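Long-range contacts in sugar isomerase (PDB 3QC0), which probably interconverts sugars as a zinc-binding isomerase with a TIM-barrel fold: residues Leu11-Glu16 and Val247-Ala252; Arg15-Phe20 and Asn254-Pro259; Pro37-Val42 and Thr62-Gly67; His204-Leu209 and Thr217-Met222. All blocks are in the same frame, centred on the assembly; numbering follows the deposited sequence. Where two conformers were deposited one is given.

Contact 1: residues Leu11-Glu16 and Val247-Ala252; sequences LATIRE and VEIFSA
The methyl of Ala-12 sits at the edge of the Phe-250 ring, close to the ring plane, with CB 3.4 Å from CE1. Arg-219 makes a cation-pi contact with the same ring. The other flat group, the Arg-15 guanidinium, has Glu-16 CD at its edge, in its plane, and Arg-15 NH1 reaches Glu-16 OE2 at 2.8 Å. This is where a TIM barrel closes: the segments 11-16 and 247-252 leave the C-terminal ends of the first and eighth strands. Glu-248, whose first side-chain bond leads away from 11-16, binds zinc together with Glu-142, Asp-177 and His-204.

Thr-13 carries the polar link. With OG1 anti to its own carbonyl carbon (chi1 -62°), the hydroxyl lies against the opposing main chain. It accepts Ile-249 N at 3.0 Å, N-H...O 157°, and also stands 2.9 Å from Val-247 O, a possible acceptor that competes with Asn-10 O for the single proton. A threonine suits this buried place because one small branch handles amide and carbonyls while CG2 turns to the aliphatic side, 4.2 Å from Ile-249 CB. A valine in its place would probably leave the Ile-249 amide without the hydroxyl that accepts its hydrogen. One further approach ties the backbones: Thr-13 CA directs its hydrogen at Ile-249 O, 3.3 Å away.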
loop_
_atom_site.group_PDB
_atom_site.type_symbol
_atom_site.label_atom_id
_atom_site.label_comp_id
_atom_site.label_asym_id
_atom_site.label_seq_id
_atom_site.Cartn_x
_atom_site.Cartn_y
_atom_site.Cartn_z
ATOM N N LEU A 11 10.496 20.271 -6.830
ATOM C CA LEU A 11 11.194 21.090 -5.856
ATOM C C LEU A 11 10.981 20.648 -4.426
ATOM O O LEU A 11 11.645 21.105 -3.525
ATOM C CB LEU A 11 10.790 22.553 -6.037
ATOM C CG LEU A 11 11.099 23.131 -7.424
ATOM C CD1 LEU A 11 10.898 24.685 -7.444
ATOM C CD2 LEU A 11 12.485 22.766 -7.945
ATOM N N ALA A 12 10.104 19.661 -4.197
ATOM C CA ALA A 12 10.067 19.050 -2.871
ATOM C C ALA A 12 11.418 18.443 -2.516
ATOM O O ALA A 12 11.783 18.360 -1.349
ATOM C CB ALA A 12 8.993 17.964 -2.801
ATOM N N THR A 13 12.151 18.012 -3.523
ATOM C CA THR A 13 13.440 17.347 -3.325
ATOM C C THR A 13 14.440 18.195 -2.543
ATOM O O THR A 13 15.248 17.655 -1.775
ATOM C CB THR A 13 14.012 16.915 -4.681
ATOM O OG1 THR A 13 13.097 15.975 -5.249
ATOM C CG2 THR A 13 15.390 16.224 -4.582
ATOM N N ILE A 14 14.336 19.516 -2.705
ATOM C CA ILE A 14 15.234 20.448 -1.978
ATOM C C ILE A 14 14.409 21.509 -1.252
ATOM O O ILE A 14 14.798 22.705 -1.145
ATOM C CB ILE A 14 16.330 21.069 -2.934
ATOM C CG1 ILE A 14 15.710 21.647 -4.201
ATOM C CG2 ILE A 14 17.423 20.008 -3.270
ATOM C CD1 ILE A 14 16.717 22.480 -5.074
ATOM N N ARG A 15 13.270 21.091 -0.712
ATOM C CA ARG A 15 12.311 22.021 -0.146
ATOM C C ARG A 15 12.772 22.645 1.166
ATOM O O ARG A 15 12.321 23.737 1.491
ATOM C CB ARG A 15 10.938 21.353 0.072
ATOM C CG ARG A 15 10.981 20.197 1.054
ATOM C CD ARG A 15 10.363 20.490 2.377
ATOM N NE ARG A 15 8.959 20.837 2.261
ATOM C CZ ARG A 15 8.213 21.253 3.286
ATOM N NH1 ARG A 15 8.739 21.354 4.510
ATOM N NH2 ARG A 15 6.931 21.569 3.096
ATOM N N GLU A 16 13.636 21.963 1.915
ATOM C CA GLU A 16 14.084 22.504 3.204
ATOM C C GLU A 16 15.179 23.546 2.968
ATOM O O GLU A 16 15.313 24.500 3.752
ATOM C CB GLU A 16 14.584 21.405 4.152
ATOM C CG GLU A 16 13.464 20.511 4.725
ATOM C CD GLU A 16 12.504 21.263 5.649
ATOM O OE1 GLU A 16 12.949 22.141 6.428
ATOM O OE2 GLU A 16 11.305 20.971 5.633
ATOM N N VAL A 247 12.291 14.013 -10.533
ATOM C CA VAL A 247 12.786 13.562 -9.246
ATOM C C VAL A 247 12.028 14.179 -8.094
ATOM O O VAL A 247 12.047 15.374 -7.864
ATOM C CB VAL A 247 14.256 13.846 -9.051
ATOM C CG1 VAL A 247 14.708 13.394 -7.650
ATOM C CG2 VAL A 247 15.054 13.205 -10.217
ATOM N N GLU A 248 11.335 13.323 -7.359
ATOM C CA GLU A 248 10.503 13.764 -6.255
ATOM C C GLU A 248 10.848 12.930 -5.035
ATOM O O GLU A 248 10.439 11.780 -4.886
ATOM C CB GLU A 248 9.012 13.644 -6.604
ATOM C CG GLU A 248 8.104 14.161 -5.512
ATOM C CD GLU A 248 6.659 14.010 -5.844
ATOM O OE1 GLU A 248 6.329 13.074 -6.558
ATOM O OE2 GLU A 248 5.864 14.873 -5.427
ATOM N N ILE A 249 11.673 13.507 -4.175
ATOM C CA ILE A 249 12.178 12.869 -2.969
ATOM C C ILE A 249 11.777 13.673 -1.733
ATOM O O ILE A 249 12.077 14.858 -1.631
ATOM C CB ILE A 249 13.725 12.724 -2.999
ATOM C CG1 ILE A 249 14.140 11.847 -4.181
ATOM C CG2 ILE A 249 14.237 12.132 -1.660
ATOM C CD1 ILE A 249 15.642 11.830 -4.540
ATOM N N PHE A 250 11.105 13.026 -0.795
ATOM C CA PHE A 250 10.836 13.542 0.538
ATOM C C PHE A 250 11.742 12.766 1.499
ATOM O O PHE A 250 11.537 11.565 1.681
ATOM C CB PHE A 250 9.364 13.350 0.980
ATOM C CG PHE A 250 8.312 13.738 -0.046
ATOM C CD1 PHE A 250 8.518 14.700 -1.005
ATOM C CD2 PHE A 250 7.054 13.163 0.024
ATOM C CE1 PHE A 250 7.515 15.022 -1.933
ATOM C CE2 PHE A 250 6.059 13.491 -0.893
ATOM C CZ PHE A 250 6.303 14.414 -1.890
ATOM N N SER A 251 12.762 13.404 2.075
ATOM C CA SER A 251 13.751 12.688 2.905
ATOM C C SER A 251 14.173 13.522 4.106
ATOM O O SER A 251 15.195 14.226 4.067
ATOM C CB SER A 251 14.963 12.279 2.078
ATOM O OG SER A 251 15.942 11.597 2.876
ATOM N N ALA A 252 13.411 13.406 5.178
ATOM C CA ALA A 252 13.572 14.290 6.329
ATOM C C ALA A 252 14.919 14.106 7.002
ATOM O O ALA A 252 15.464 15.079 7.532
ATOM C CB ALA A 252 12.449 14.081 7.344
#

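Contact 2: residues Arg15-Phe20 and Asn254-Pro259; sequences REQCGF and NWWKRP
Trp-255 meets Gln-17 through its backbone: its carbonyl O lies 2.9 Å from Gln-17 NE2, a weak bond because the N-H points well off the line. The Trp-255 indole instead packs against the Arg-258 guanidinium, one face of which lies over ring atom CZ3.

Trp-256 follows and offers the broad apolar surface. The methylenes of Arg-15 cover one face of its indole, CG lying 3.5 Å from CE2, while CD stands over the six-membered ring, 3.8 Å from its centroid and 14° off the normal. Arg-15 can lie there because its chain bends at chi2 and again at chi3; its charged end is too distant for more than weak cation-pi attraction. Glu-16 adds its CG, 3.7 Å from Trp-256 CB. The indole N-H is engaged by Ala-12 O. An alanine in place of Trp-256 would probably leave the Arg-15 methylenes without their aromatic support and Ala-12 O with only its backbone bond from Arg-15 N.

At Arg-258 the carbonyl O takes the stronger bond from Gln-17 NE2, 2.8 Å and 164°. The Arg-258 side chain holds Asn-254 OD1 and a salt bridge to Glu-262, just before Pro-259 at the N-cap position of helix 260-274. The chemistry implies a division of labour at this surface joint of two barrel loops: glutamine's amide reads two backbone carbonyls, while Arg-15 and Glu-16 lend methylenes to an indole and pair their charged ends with each other.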
loop_
_atom_site.group_PDB
_atom_site.type_symbol
_atom_site.label_atom_id
_atom_site.label_comp_id
_atom_site.label_asym_id
_atom_site.label_seq_id
_atom_site.Cartn_x
_atom_site.Cartn_y
_atom_site.Cartn_z
ATOM N N ARG A 15 13.270 21.091 -0.712
ATOM C CA ARG A 15 12.311 22.021 -0.146
ATOM C C ARG A 15 12.772 22.645 1.166
ATOM O O ARG A 15 12.321 23.737 1.491
ATOM C CB ARG A 15 10.938 21.353 0.072
ATOM C CG ARG A 15 10.981 20.197 1.054
ATOM C CD ARG A 15 10.363 20.490 2.377
ATOM N NE ARG A 15 8.959 20.837 2.261
ATOM C CZ ARG A 15 8.213 21.253 3.286
ATOM N NH1 ARG A 15 8.739 21.354 4.510
ATOM N NH2 ARG A 15 6.931 21.569 3.096
ATOM N N GLU A 16 13.636 21.963 1.915
ATOM C CA GLU A 16 14.084 22.504 3.204
ATOM C C GLU A 16 15.179 23.546 2.968
ATOM O O GLU A 16 15.313 24.500 3.752
ATOM C CB GLU A 16 14.584 21.405 4.152
ATOM C CG GLU A 16 13.464 20.511 4.725
ATOM C CD GLU A 16 12.504 21.263 5.649
ATOM O OE1 GLU A 16 12.949 22.141 6.428
ATOM O OE2 GLU A 16 11.305 20.971 5.633
ATOM N N GLN A 17 15.903 23.375 1.864
ATOM C CA GLN A 17 17.111 24.162 1.575
ATOM C C GLN A 17 16.849 25.408 0.763
ATOM O O GLN A 17 17.586 26.383 0.887
ATOM C CB GLN A 17 18.105 23.306 0.796
ATOM C CG GLN A 17 18.522 22.023 1.531
ATOM C CD GLN A 17 17.751 20.771 1.095
ATOM O OE1 GLN A 17 16.503 20.787 0.989
ATOM N NE2 GLN A 17 18.489 19.694 0.828
ATOM N N CYS A 18 15.818 25.384 -0.073
ATOM C CA CYS A 18 15.638 26.369 -1.115
ATOM C C CYS A 18 14.206 26.769 -1.293
ATOM O O CYS A 18 13.333 25.905 -1.394
ATOM C CB CYS A 18 16.135 25.865 -2.477
ATOM S SG CYS A 18 17.836 25.309 -2.549
ATOM N N GLY A 19 13.976 28.071 -1.405
ATOM C CA GLY A 19 12.733 28.552 -1.959
ATOM C C GLY A 19 12.804 28.483 -3.470
ATOM O O GLY A 19 13.783 28.009 -4.040
ATOM N N PHE A 20 11.775 28.999 -4.132
ATOM C CA PHE A 20 11.626 28.816 -5.584
ATOM C C PHE A 20 12.791 29.349 -6.419
ATOM O O PHE A 20 13.308 28.664 -7.296
ATOM C CB PHE A 20 10.308 29.490 -6.043
ATOM C CG PHE A 20 9.984 29.289 -7.493
ATOM C CD1 PHE A 20 10.479 30.120 -8.467
ATOM C CD2 PHE A 20 9.090 28.283 -7.883
ATOM C CE1 PHE A 20 10.170 29.917 -9.801
ATOM C CE2 PHE A 20 8.790 28.069 -9.190
ATOM C CZ PHE A 20 9.283 28.911 -10.181
ATOM N N ASN A 254 17.796 12.575 5.630
ATOM C CA ASN A 254 18.932 12.454 4.734
ATOM C C ASN A 254 19.000 13.629 3.741
ATOM O O ASN A 254 19.622 14.655 4.047
ATOM C CB ASN A 254 18.959 11.077 4.037
ATOM C CG ASN A 254 20.226 10.836 3.253
ATOM O OD1 ASN A 254 21.176 11.628 3.328
ATOM N ND2 ASN A 254 20.270 9.738 2.499
ATOM N N TRP A 255 18.344 13.544 2.596
ATOM C CA TRP A 255 18.574 14.510 1.509
ATOM C C TRP A 255 18.136 15.922 1.849
ATOM O O TRP A 255 18.786 16.886 1.398
ATOM C CB TRP A 255 17.954 14.029 0.192
ATOM C CG TRP A 255 18.503 12.705 -0.154
ATOM C CD1 TRP A 255 17.879 11.475 -0.014
ATOM C CD2 TRP A 255 19.812 12.431 -0.640
ATOM N NE1 TRP A 255 18.732 10.487 -0.383
ATOM C CE2 TRP A 255 19.931 11.023 -0.754
ATOM C CE3 TRP A 255 20.916 13.231 -0.950
ATOM C CZ2 TRP A 255 21.079 10.409 -1.225
ATOM C CZ3 TRP A 255 22.052 12.623 -1.412
ATOM C CH2 TRP A 255 22.135 11.234 -1.555
ATOM N N TRP A 256 17.129 16.078 2.694
ATOM C CA TRP A 256 16.705 17.420 3.100
ATOM C C TRP A 256 17.701 18.076 4.064
ATOM O O TRP A 256 17.575 19.265 4.308
ATOM C CB TRP A 256 15.322 17.434 3.763
ATOM C CG TRP A 256 14.177 17.266 2.789
ATOM C CD1 TRP A 256 14.248 17.265 1.431
ATOM C CD2 TRP A 256 12.800 17.091 3.123
ATOM N NE1 TRP A 256 12.984 17.106 0.889
ATOM C CE2 TRP A 256 12.079 16.997 1.908
ATOM C CE3 TRP A 256 12.103 17.008 4.317
ATOM C CZ2 TRP A 256 10.705 16.812 1.869
ATOM C CZ3 TRP A 256 10.742 16.831 4.287
ATOM C CH2 TRP A 256 10.049 16.747 3.054
ATOM N N LYS A 257 18.620 17.284 4.613
ATOM C CA LYS A 257 19.625 17.784 5.569
ATOM C C LYS A 257 20.970 18.036 4.891
ATOM O O LYS A 257 21.953 18.421 5.560
ATOM C CB LYS A 257 19.794 16.790 6.721
ATOM C CG LYS A 257 18.624 16.758 7.698
ATOM C CD LYS A 257 18.860 15.760 8.835
ATOM C CE LYS A 257 17.878 15.994 9.984
ATOM N NZ LYS A 257 17.999 14.973 11.058
ATOM N N ARG A 258 21.038 17.838 3.576
ATOM C CA ARG A 258 22.283 17.986 2.830
ATOM C C ARG A 258 22.276 19.234 1.934
ATOM O O ARG A 258 21.218 19.751 1.604
ATOM C CB ARG A 258 22.535 16.720 2.015
ATOM C CG ARG A 258 22.846 15.537 2.943
ATOM C CD ARG A 258 22.717 14.200 2.315
ATOM N NE ARG A 258 23.798 13.876 1.404
ATOM C CZ ARG A 258 24.180 12.638 1.101
ATOM N NH1 ARG A 258 23.561 11.589 1.624
ATOM N NH2 ARG A 258 25.184 12.443 0.259
ATOM N N PRO A 259 23.468 19.764 1.565
ATOM C CA PRO A 259 23.446 20.972 0.728
ATOM C C PRO A 259 22.726 20.715 -0.603
ATOM O O PRO A 259 22.950 19.679 -1.250
ATOM C CB PRO A 259 24.951 21.308 0.521
ATOM C CG PRO A 259 25.654 20.548 1.599
ATOM C CD PRO A 259 24.841 19.285 1.796
#

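Contact 3: residues Pro37-Val42 and Thr62-Gly67; sequences PWRDQV and TGLCRG
Packing is closest where Cys-65 lies against Trp-38. Cys-65 CB stands over the face of the indole, 3.5 Å from the centroid of the five-membered ring and 11° off its normal, and SG follows at 4.3 Å as a sulfur-aromatic contact. A cysteine is small enough for its CB and SG to fit against the indole face. Main-chain bonds fix the pair from both sides of Trp-38: Cys-65 N gives an almost straight bond to Pro-37 O (3.0 Å, 177°), and Arg-39 N gives one to Cys-65 O (2.8 Å). Leu-64 joins this buried packing, its CD1 3.4 Å from Pro-37 O and 4.0 Å from Pro-37 CG.

The two segments belong to neighbouring strand-loop units of the TIM barrel. Strand 34-36 ends just before Pro-37, and Trp-38 stands at the N-cap position of helix 39-45 beside strand 60-68; Gln-41 OE1 accepts the Trp-38 amide at that helix start.

The looser, partly exposed side belongs to the arginines. A cis peptide precedes Arg-66, which bends back so that Trp-38 CZ3 comes over one face of its guanidinium, the planes 45° apart. Arg-39 lays its CD beside Arg-66 O and sends its charge to Glu-91 and Asp-84 on helix 75-94.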
loop_
_atom_site.group_PDB
_atom_site.type_symbol
_atom_site.label_atom_id
_atom_site.label_comp_id
_atom_site.label_asym_id
_atom_site.label_seq_id
_atom_site.Cartn_x
_atom_site.Cartn_y
_atom_site.Cartn_z
ATOM N N PRO A 37 7.327 22.715 -9.323
ATOM C CA PRO A 37 7.156 23.378 -8.058
ATOM C C PRO A 37 5.824 23.051 -7.399
ATOM O O PRO A 37 4.914 22.507 -8.039
ATOM C CB PRO A 37 7.178 24.846 -8.440
ATOM C CG PRO A 37 6.442 24.862 -9.759
ATOM C CD PRO A 37 6.866 23.552 -10.446
ATOM N N TRP A 38 5.743 23.412 -6.124
ATOM C CA TRP A 38 4.539 23.283 -5.359
ATOM C C TRP A 38 3.855 24.625 -5.175
ATOM O O TRP A 38 4.505 25.700 -5.190
ATOM C CB TRP A 38 4.850 22.656 -3.996
ATOM C CG TRP A 38 5.242 21.225 -4.083
ATOM C CD1 TRP A 38 6.255 20.683 -4.809
ATOM C CD2 TRP A 38 4.575 20.119 -3.456
ATOM N NE1 TRP A 38 6.271 19.318 -4.661
ATOM C CE2 TRP A 38 5.251 18.961 -3.833
ATOM C CE3 TRP A 38 3.494 20.016 -2.586
ATOM C CZ2 TRP A 38 4.892 17.701 -3.362
ATOM C CZ3 TRP A 38 3.129 18.746 -2.135
ATOM C CH2 TRP A 38 3.808 17.625 -2.548
ATOM N N ARG A 39 2.551 24.589 -4.946
ATOM C CA ARG A 39 1.769 25.820 -4.907
ATOM C C ARG A 39 2.184 26.743 -3.769
ATOM O O ARG A 39 2.136 27.967 -3.929
ATOM C CB ARG A 39 0.292 25.490 -4.799
ATOM C CG ARG A 39 -0.232 24.818 -6.081
ATOM C CD ARG A 39 -1.647 24.413 -5.912
ATOM N NE ARG A 39 -2.559 25.529 -5.833
ATOM C CZ ARG A 39 -3.793 25.468 -5.334
ATOM N NH1 ARG A 39 -4.248 24.332 -4.800
ATOM N NH2 ARG A 39 -4.572 26.487 -5.340
ATOM N N ASP A 40 2.617 26.171 -2.656
ATOM C CA ASP A 40 3.061 26.983 -1.502
ATOM C C ASP A 40 4.341 27.700 -1.837
ATOM O O ASP A 40 4.502 28.857 -1.435
ATOM C CB ASP A 40 3.165 26.190 -0.186
ATOM C CG ASP A 40 4.092 24.983 -0.251
ATOM O OD1 ASP A 40 4.475 24.507 -1.325
ATOM O OD2 ASP A 40 4.419 24.478 0.849
ATOM N N GLN A 41 5.224 27.043 -2.584
ATOM C CA GLN A 41 6.490 27.657 -3.007
ATOM C C GLN A 41 6.239 28.799 -3.975
ATOM O O GLN A 41 6.912 29.862 -3.911
ATOM C CB GLN A 41 7.392 26.632 -3.670
ATOM C CG GLN A 41 7.796 25.475 -2.729
ATOM C CD GLN A 41 8.579 24.395 -3.439
ATOM O OE1 GLN A 41 8.190 23.947 -4.521
ATOM N NE2 GLN A 41 9.699 23.940 -2.814
ATOM N N VAL A 42 5.314 28.590 -4.913
ATOM C CA VAL A 42 4.918 29.637 -5.852
ATOM C C VAL A 42 4.285 30.813 -5.117
ATOM O O VAL A 42 4.631 32.010 -5.422
ATOM C CB VAL A 42 3.967 29.051 -6.951
ATOM C CG1 VAL A 42 3.309 30.171 -7.839
ATOM C CG2 VAL A 42 4.735 27.981 -7.790
ATOM N N THR A 62 7.177 20.131 -15.483
ATOM C CA THR A 62 6.618 18.789 -15.730
ATOM C C THR A 62 5.299 18.598 -14.972
ATOM O O THR A 62 4.519 17.688 -15.289
ATOM C CB THR A 62 7.644 17.678 -15.371
ATOM O OG1 THR A 62 8.213 17.947 -14.086
ATOM C CG2 THR A 62 8.740 17.606 -16.451
ATOM N N GLY A 63 5.075 19.432 -13.960
ATOM C CA GLY A 63 3.838 19.460 -13.213
ATOM C C GLY A 63 3.784 20.666 -12.298
ATOM O O GLY A 63 4.827 21.304 -12.054
ATOM N N LEU A 64 2.588 20.967 -11.803
ATOM C CA LEU A 64 2.410 21.820 -10.622
ATOM C C LEU A 64 1.775 20.926 -9.549
ATOM O O LEU A 64 0.765 20.251 -9.806
ATOM C CB LEU A 64 1.500 23.010 -10.912
ATOM C CG LEU A 64 1.176 23.933 -9.739
ATOM C CD1 LEU A 64 2.449 24.632 -9.170
ATOM C CD2 LEU A 64 0.108 24.977 -10.138
ATOM N N CYS A 65 2.372 20.931 -8.361
ATOM C CA CYS A 65 1.861 20.156 -7.237
ATOM C C CYS A 65 1.184 21.055 -6.212
ATOM O O CYS A 65 1.853 21.948 -5.647
ATOM C CB CYS A 65 2.982 19.414 -6.543
ATOM S SG CYS A 65 3.691 18.086 -7.491
ATOM N N ARG A 66 -0.100 20.883 -5.899
ATOM C CA ARG A 66 -1.028 19.923 -6.490
ATOM C C ARG A 66 -2.437 20.417 -6.268
ATOM O O ARG A 66 -2.719 21.193 -5.349
ATOM C CB ARG A 66 -0.870 18.502 -5.857
ATOM C CG ARG A 66 -1.231 18.356 -4.378
ATOM C CD ARG A 66 -0.238 18.907 -3.454
ATOM N NE ARG A 66 -0.320 18.361 -2.090
ATOM C CZ ARG A 66 -0.593 18.997 -0.973
ATOM N NH1 ARG A 66 -0.800 20.326 -0.904
ATOM N NH2 ARG A 66 -0.589 18.263 0.150
ATOM N N GLY A 67 -3.351 19.906 -7.087
ATOM C CA GLY A 67 -4.771 19.985 -6.813
ATOM C C GLY A 67 -5.235 18.669 -6.195
ATOM O O GLY A 67 -4.417 17.869 -5.717
#

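Contact 4: residues His204-Leu209 and Thr217-Met222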
loop_
_atom_site.group_PDB
_atom_site.type_symbol
_atom_site.label_atom_id
_atom_site.label_comp_id
_atom_site.label_asym_id
_atom_site.label_seq_id
_atom_site.Cartn_x
_atom_site.Cartn_y
_atom_site.Cartn_z
ATOM N N HIS A 204 7.298 10.260 -12.296
ATOM C CA HIS A 204 8.058 10.704 -11.144
ATOM C C HIS A 204 8.961 9.580 -10.675
ATOM O O HIS A 204 8.523 8.408 -10.577
ATOM C CB HIS A 204 7.182 11.146 -9.965
ATOM C CG HIS A 204 6.124 12.132 -10.317
ATOM N ND1 HIS A 204 5.116 12.491 -9.450
ATOM C CD2 HIS A 204 5.933 12.856 -11.450
ATOM C CE1 HIS A 204 4.340 13.392 -10.050
ATOM N NE2 HIS A 204 4.828 13.638 -11.254
ATOM N N ILE A 205 10.191 9.954 -10.331
ATOM C CA ILE A 205 11.207 9.005 -9.899
ATOM C C ILE A 205 11.794 9.323 -8.528
ATOM O O ILE A 205 11.784 10.454 -8.076
ATOM C CB ILE A 205 12.335 8.843 -10.938
ATOM C CG1 ILE A 205 12.996 10.191 -11.235
ATOM C CG2 ILE A 205 11.790 8.159 -12.204
ATOM C CD1 ILE A 205 14.320 10.027 -12.085
ATOM N N CYS A 206 12.276 8.246 -7.897
ATOM C CA CYS A 206 12.768 8.196 -6.512
ATOM C C CYS A 206 12.935 6.688 -6.267
ATOM O O CYS A 206 12.974 5.919 -7.222
ATOM C CB CYS A 206 11.814 8.849 -5.509
ATOM S SG CYS A 206 10.186 8.108 -5.504
ATOM N N ASP A 207 13.077 6.290 -5.017
ATOM C CA ASP A 207 13.229 4.884 -4.735
ATOM C C ASP A 207 12.533 4.482 -3.442
ATOM O O ASP A 207 12.232 5.339 -2.592
ATOM C CB ASP A 207 14.727 4.490 -4.679
ATOM C CG ASP A 207 15.016 3.138 -5.348
ATOM O OD1 ASP A 207 14.098 2.255 -5.383
ATOM O OD2 ASP A 207 16.177 2.926 -5.817
ATOM N N TRP A 208 12.277 3.181 -3.338
ATOM C CA TRP A 208 11.692 2.562 -2.164
ATOM C C TRP A 208 12.783 1.890 -1.354
ATOM O O TRP A 208 13.394 0.934 -1.816
ATOM C CB TRP A 208 10.597 1.547 -2.581
ATOM C CG TRP A 208 9.904 0.976 -1.365
ATOM C CD1 TRP A 208 10.334 -0.081 -0.591
ATOM C CD2 TRP A 208 8.704 1.447 -0.743
ATOM N NE1 TRP A 208 9.450 -0.307 0.426
ATOM C CE2 TRP A 208 8.446 0.621 0.363
ATOM C CE3 TRP A 208 7.793 2.423 -1.048
ATOM C CZ2 TRP A 208 7.350 0.810 1.180
ATOM C CZ3 TRP A 208 6.719 2.630 -0.232
ATOM C CH2 TRP A 208 6.482 1.805 0.856
ATOM N N LEU A 209 13.049 2.435 -0.170
ATOM C CA LEU A 209 14.151 1.947 0.666
ATOM C C LEU A 209 13.770 0.706 1.456
ATOM O O LEU A 209 12.621 0.535 1.829
ATOM C CB LEU A 209 14.617 3.061 1.607
ATOM C CG LEU A 209 15.135 4.347 0.946
ATOM C CD1 LEU A 209 15.438 5.358 2.077
ATOM C CD2 LEU A 209 16.322 4.025 0.011
ATOM N N THR A 217 8.154 10.729 4.724
ATOM C CA THR A 217 9.378 11.477 4.450
ATOM C C THR A 217 10.652 10.633 4.432
ATOM O O THR A 217 11.736 11.092 4.867
ATOM C CB THR A 217 9.509 12.620 5.462
ATOM O OG1 THR A 217 9.586 12.057 6.778
ATOM C CG2 THR A 217 8.314 13.604 5.341
ATOM N N ASP A 218 10.547 9.394 3.947
ATOM C CA ASP A 218 11.726 8.559 3.730
ATOM C C ASP A 218 11.758 7.908 2.345
ATOM O O ASP A 218 12.147 6.732 2.185
ATOM C CB ASP A 218 11.844 7.526 4.860
ATOM C CG ASP A 218 13.220 6.884 4.929
ATOM O OD1 ASP A 218 14.235 7.620 4.753
ATOM O OD2 ASP A 218 13.297 5.647 5.159
ATOM N N ARG A 219 11.381 8.671 1.329
ATOM C CA ARG A 219 11.666 8.266 -0.042
ATOM C C ARG A 219 13.170 8.198 -0.267
ATOM O O ARG A 219 13.935 8.989 0.329
ATOM C CB ARG A 219 11.080 9.210 -1.078
ATOM C CG ARG A 219 9.589 9.392 -1.031
ATOM C CD ARG A 219 9.113 10.058 -2.302
ATOM N NE ARG A 219 7.673 10.208 -2.368
ATOM C CZ ARG A 219 6.993 10.454 -3.483
ATOM N NH1 ARG A 219 7.619 10.690 -4.631
ATOM N NH2 ARG A 219 5.668 10.514 -3.440
ATOM N N GLY A 220 13.590 7.292 -1.139
ATOM C CA GLY A 220 15.001 7.098 -1.460
ATOM C C GLY A 220 15.446 7.851 -2.685
ATOM O O GLY A 220 14.647 8.138 -3.596
HETATM N N MSE A 221 16.732 8.217 -2.693
HETATM C CA MSE A 221 17.393 8.597 -3.903
HETATM C C MSE A 221 17.419 7.382 -4.834
HETATM O O MSE A 221 17.651 6.243 -4.401
HETATM C CB MSE A 221 18.821 9.032 -3.559
HETATM C CG MSE A 221 19.698 9.427 -4.719
HETATM SE SE MSE A 221 19.117 10.921 -5.782
HETATM C CE MSE A 221 19.456 12.240 -4.338
HETATM N N MSE A 222 17.224 7.630 -6.104
HETATM C CA MSE A 222 17.230 6.569 -7.105
HETATM C C MSE A 222 18.494 5.743 -7.004
HETATM O O MSE A 222 19.591 6.283 -7.046
HETATM C CB MSE A 222 17.167 7.134 -8.513
HETATM C CG MSE A 222 15.905 7.811 -8.888
HETATM SE SE MSE A 222 15.754 9.674 -8.317
HETATM C CE MSE A 222 17.271 10.458 -9.153
HETATM O O HOH W 1 11.147 4.474 1.018
#
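Backbone bonding joins Asp-207 to Gly-220 as a single antiparallel, hydrogen-bonded pair. Gly-220 N donates to Asp-207 O at 2.8 Å, 159°, approaching from above the carbonyl plane, whereas the return bond from Asp-207 N to Gly-220 O, also 2.8 Å, is weak because its N-H is badly aligned. A glycine suits this position: a CB would run into Leu-209 CD2, which packs 3.7 Å from Gly-220 CA. One water extends the pairing, accepting from Leu-209 N at 3.0 Å and donating to Asp-218 O at 2.7 Å.

Apolar contact flanks these bonds. Met-222, modelled as selenomethionine, is bent at chi2 and chi3 and thereby brings SE to 4.0 Å from Ile-205 CD1, the two side chains crossing at about a right angle. The same SE lies 3.8 Å from Cys-206 N, a buried amide with no partner in the model.

Among the polar and charged groups, Arg-219 reaches out fully extended, passing Cys-206 SG obliquely, to donate through NH1 to Glu-248 O and Asp-177 OD2 beside the zinc. Leu-209 CD1 lies across the Asp-218 carboxylate, which pairs with Lys-213. The Asp-207 carboxylate takes three backbone amides: OD1 receives Trp-208 N and Ile-227 N, and OD2 receives Gly-223 N.

His-204, a zinc ligand through ND1, lies next to the last residue of strand 200-205, beside strand 245-247, which also meets Ile-205 and Met-222. Helix 178-181 touches Cys-206 and Arg-219, helix 260-274 covers Met-221, and Trp-208 packs on Ala-150 of the second subunit.

The contacts lie toward the C-terminal side of the barrel, in its strand ends and in the loops leading to the next helices. Contacts 1 and 2 share Arg-15 and Glu-16, have centres about 7 Å apart, and bridge the loops of the first and last strands, closing the ring across more than 230 residues; contacts 3 and 4 are nested inside that span, one after the other. Contact 3, its centre about 13 Å from that of contact 1, touches it through Trp-38 and Ala-12, whereas contact 4, about 10 Å from contact 1 between centres, meets it where Phe-250 O faces Arg-219 N. Contacts 3 and 4, centres about 19 Å apart, do not touch. Contacts 1 and 4 each supply one of the four zinc ligands, so they border the metal site.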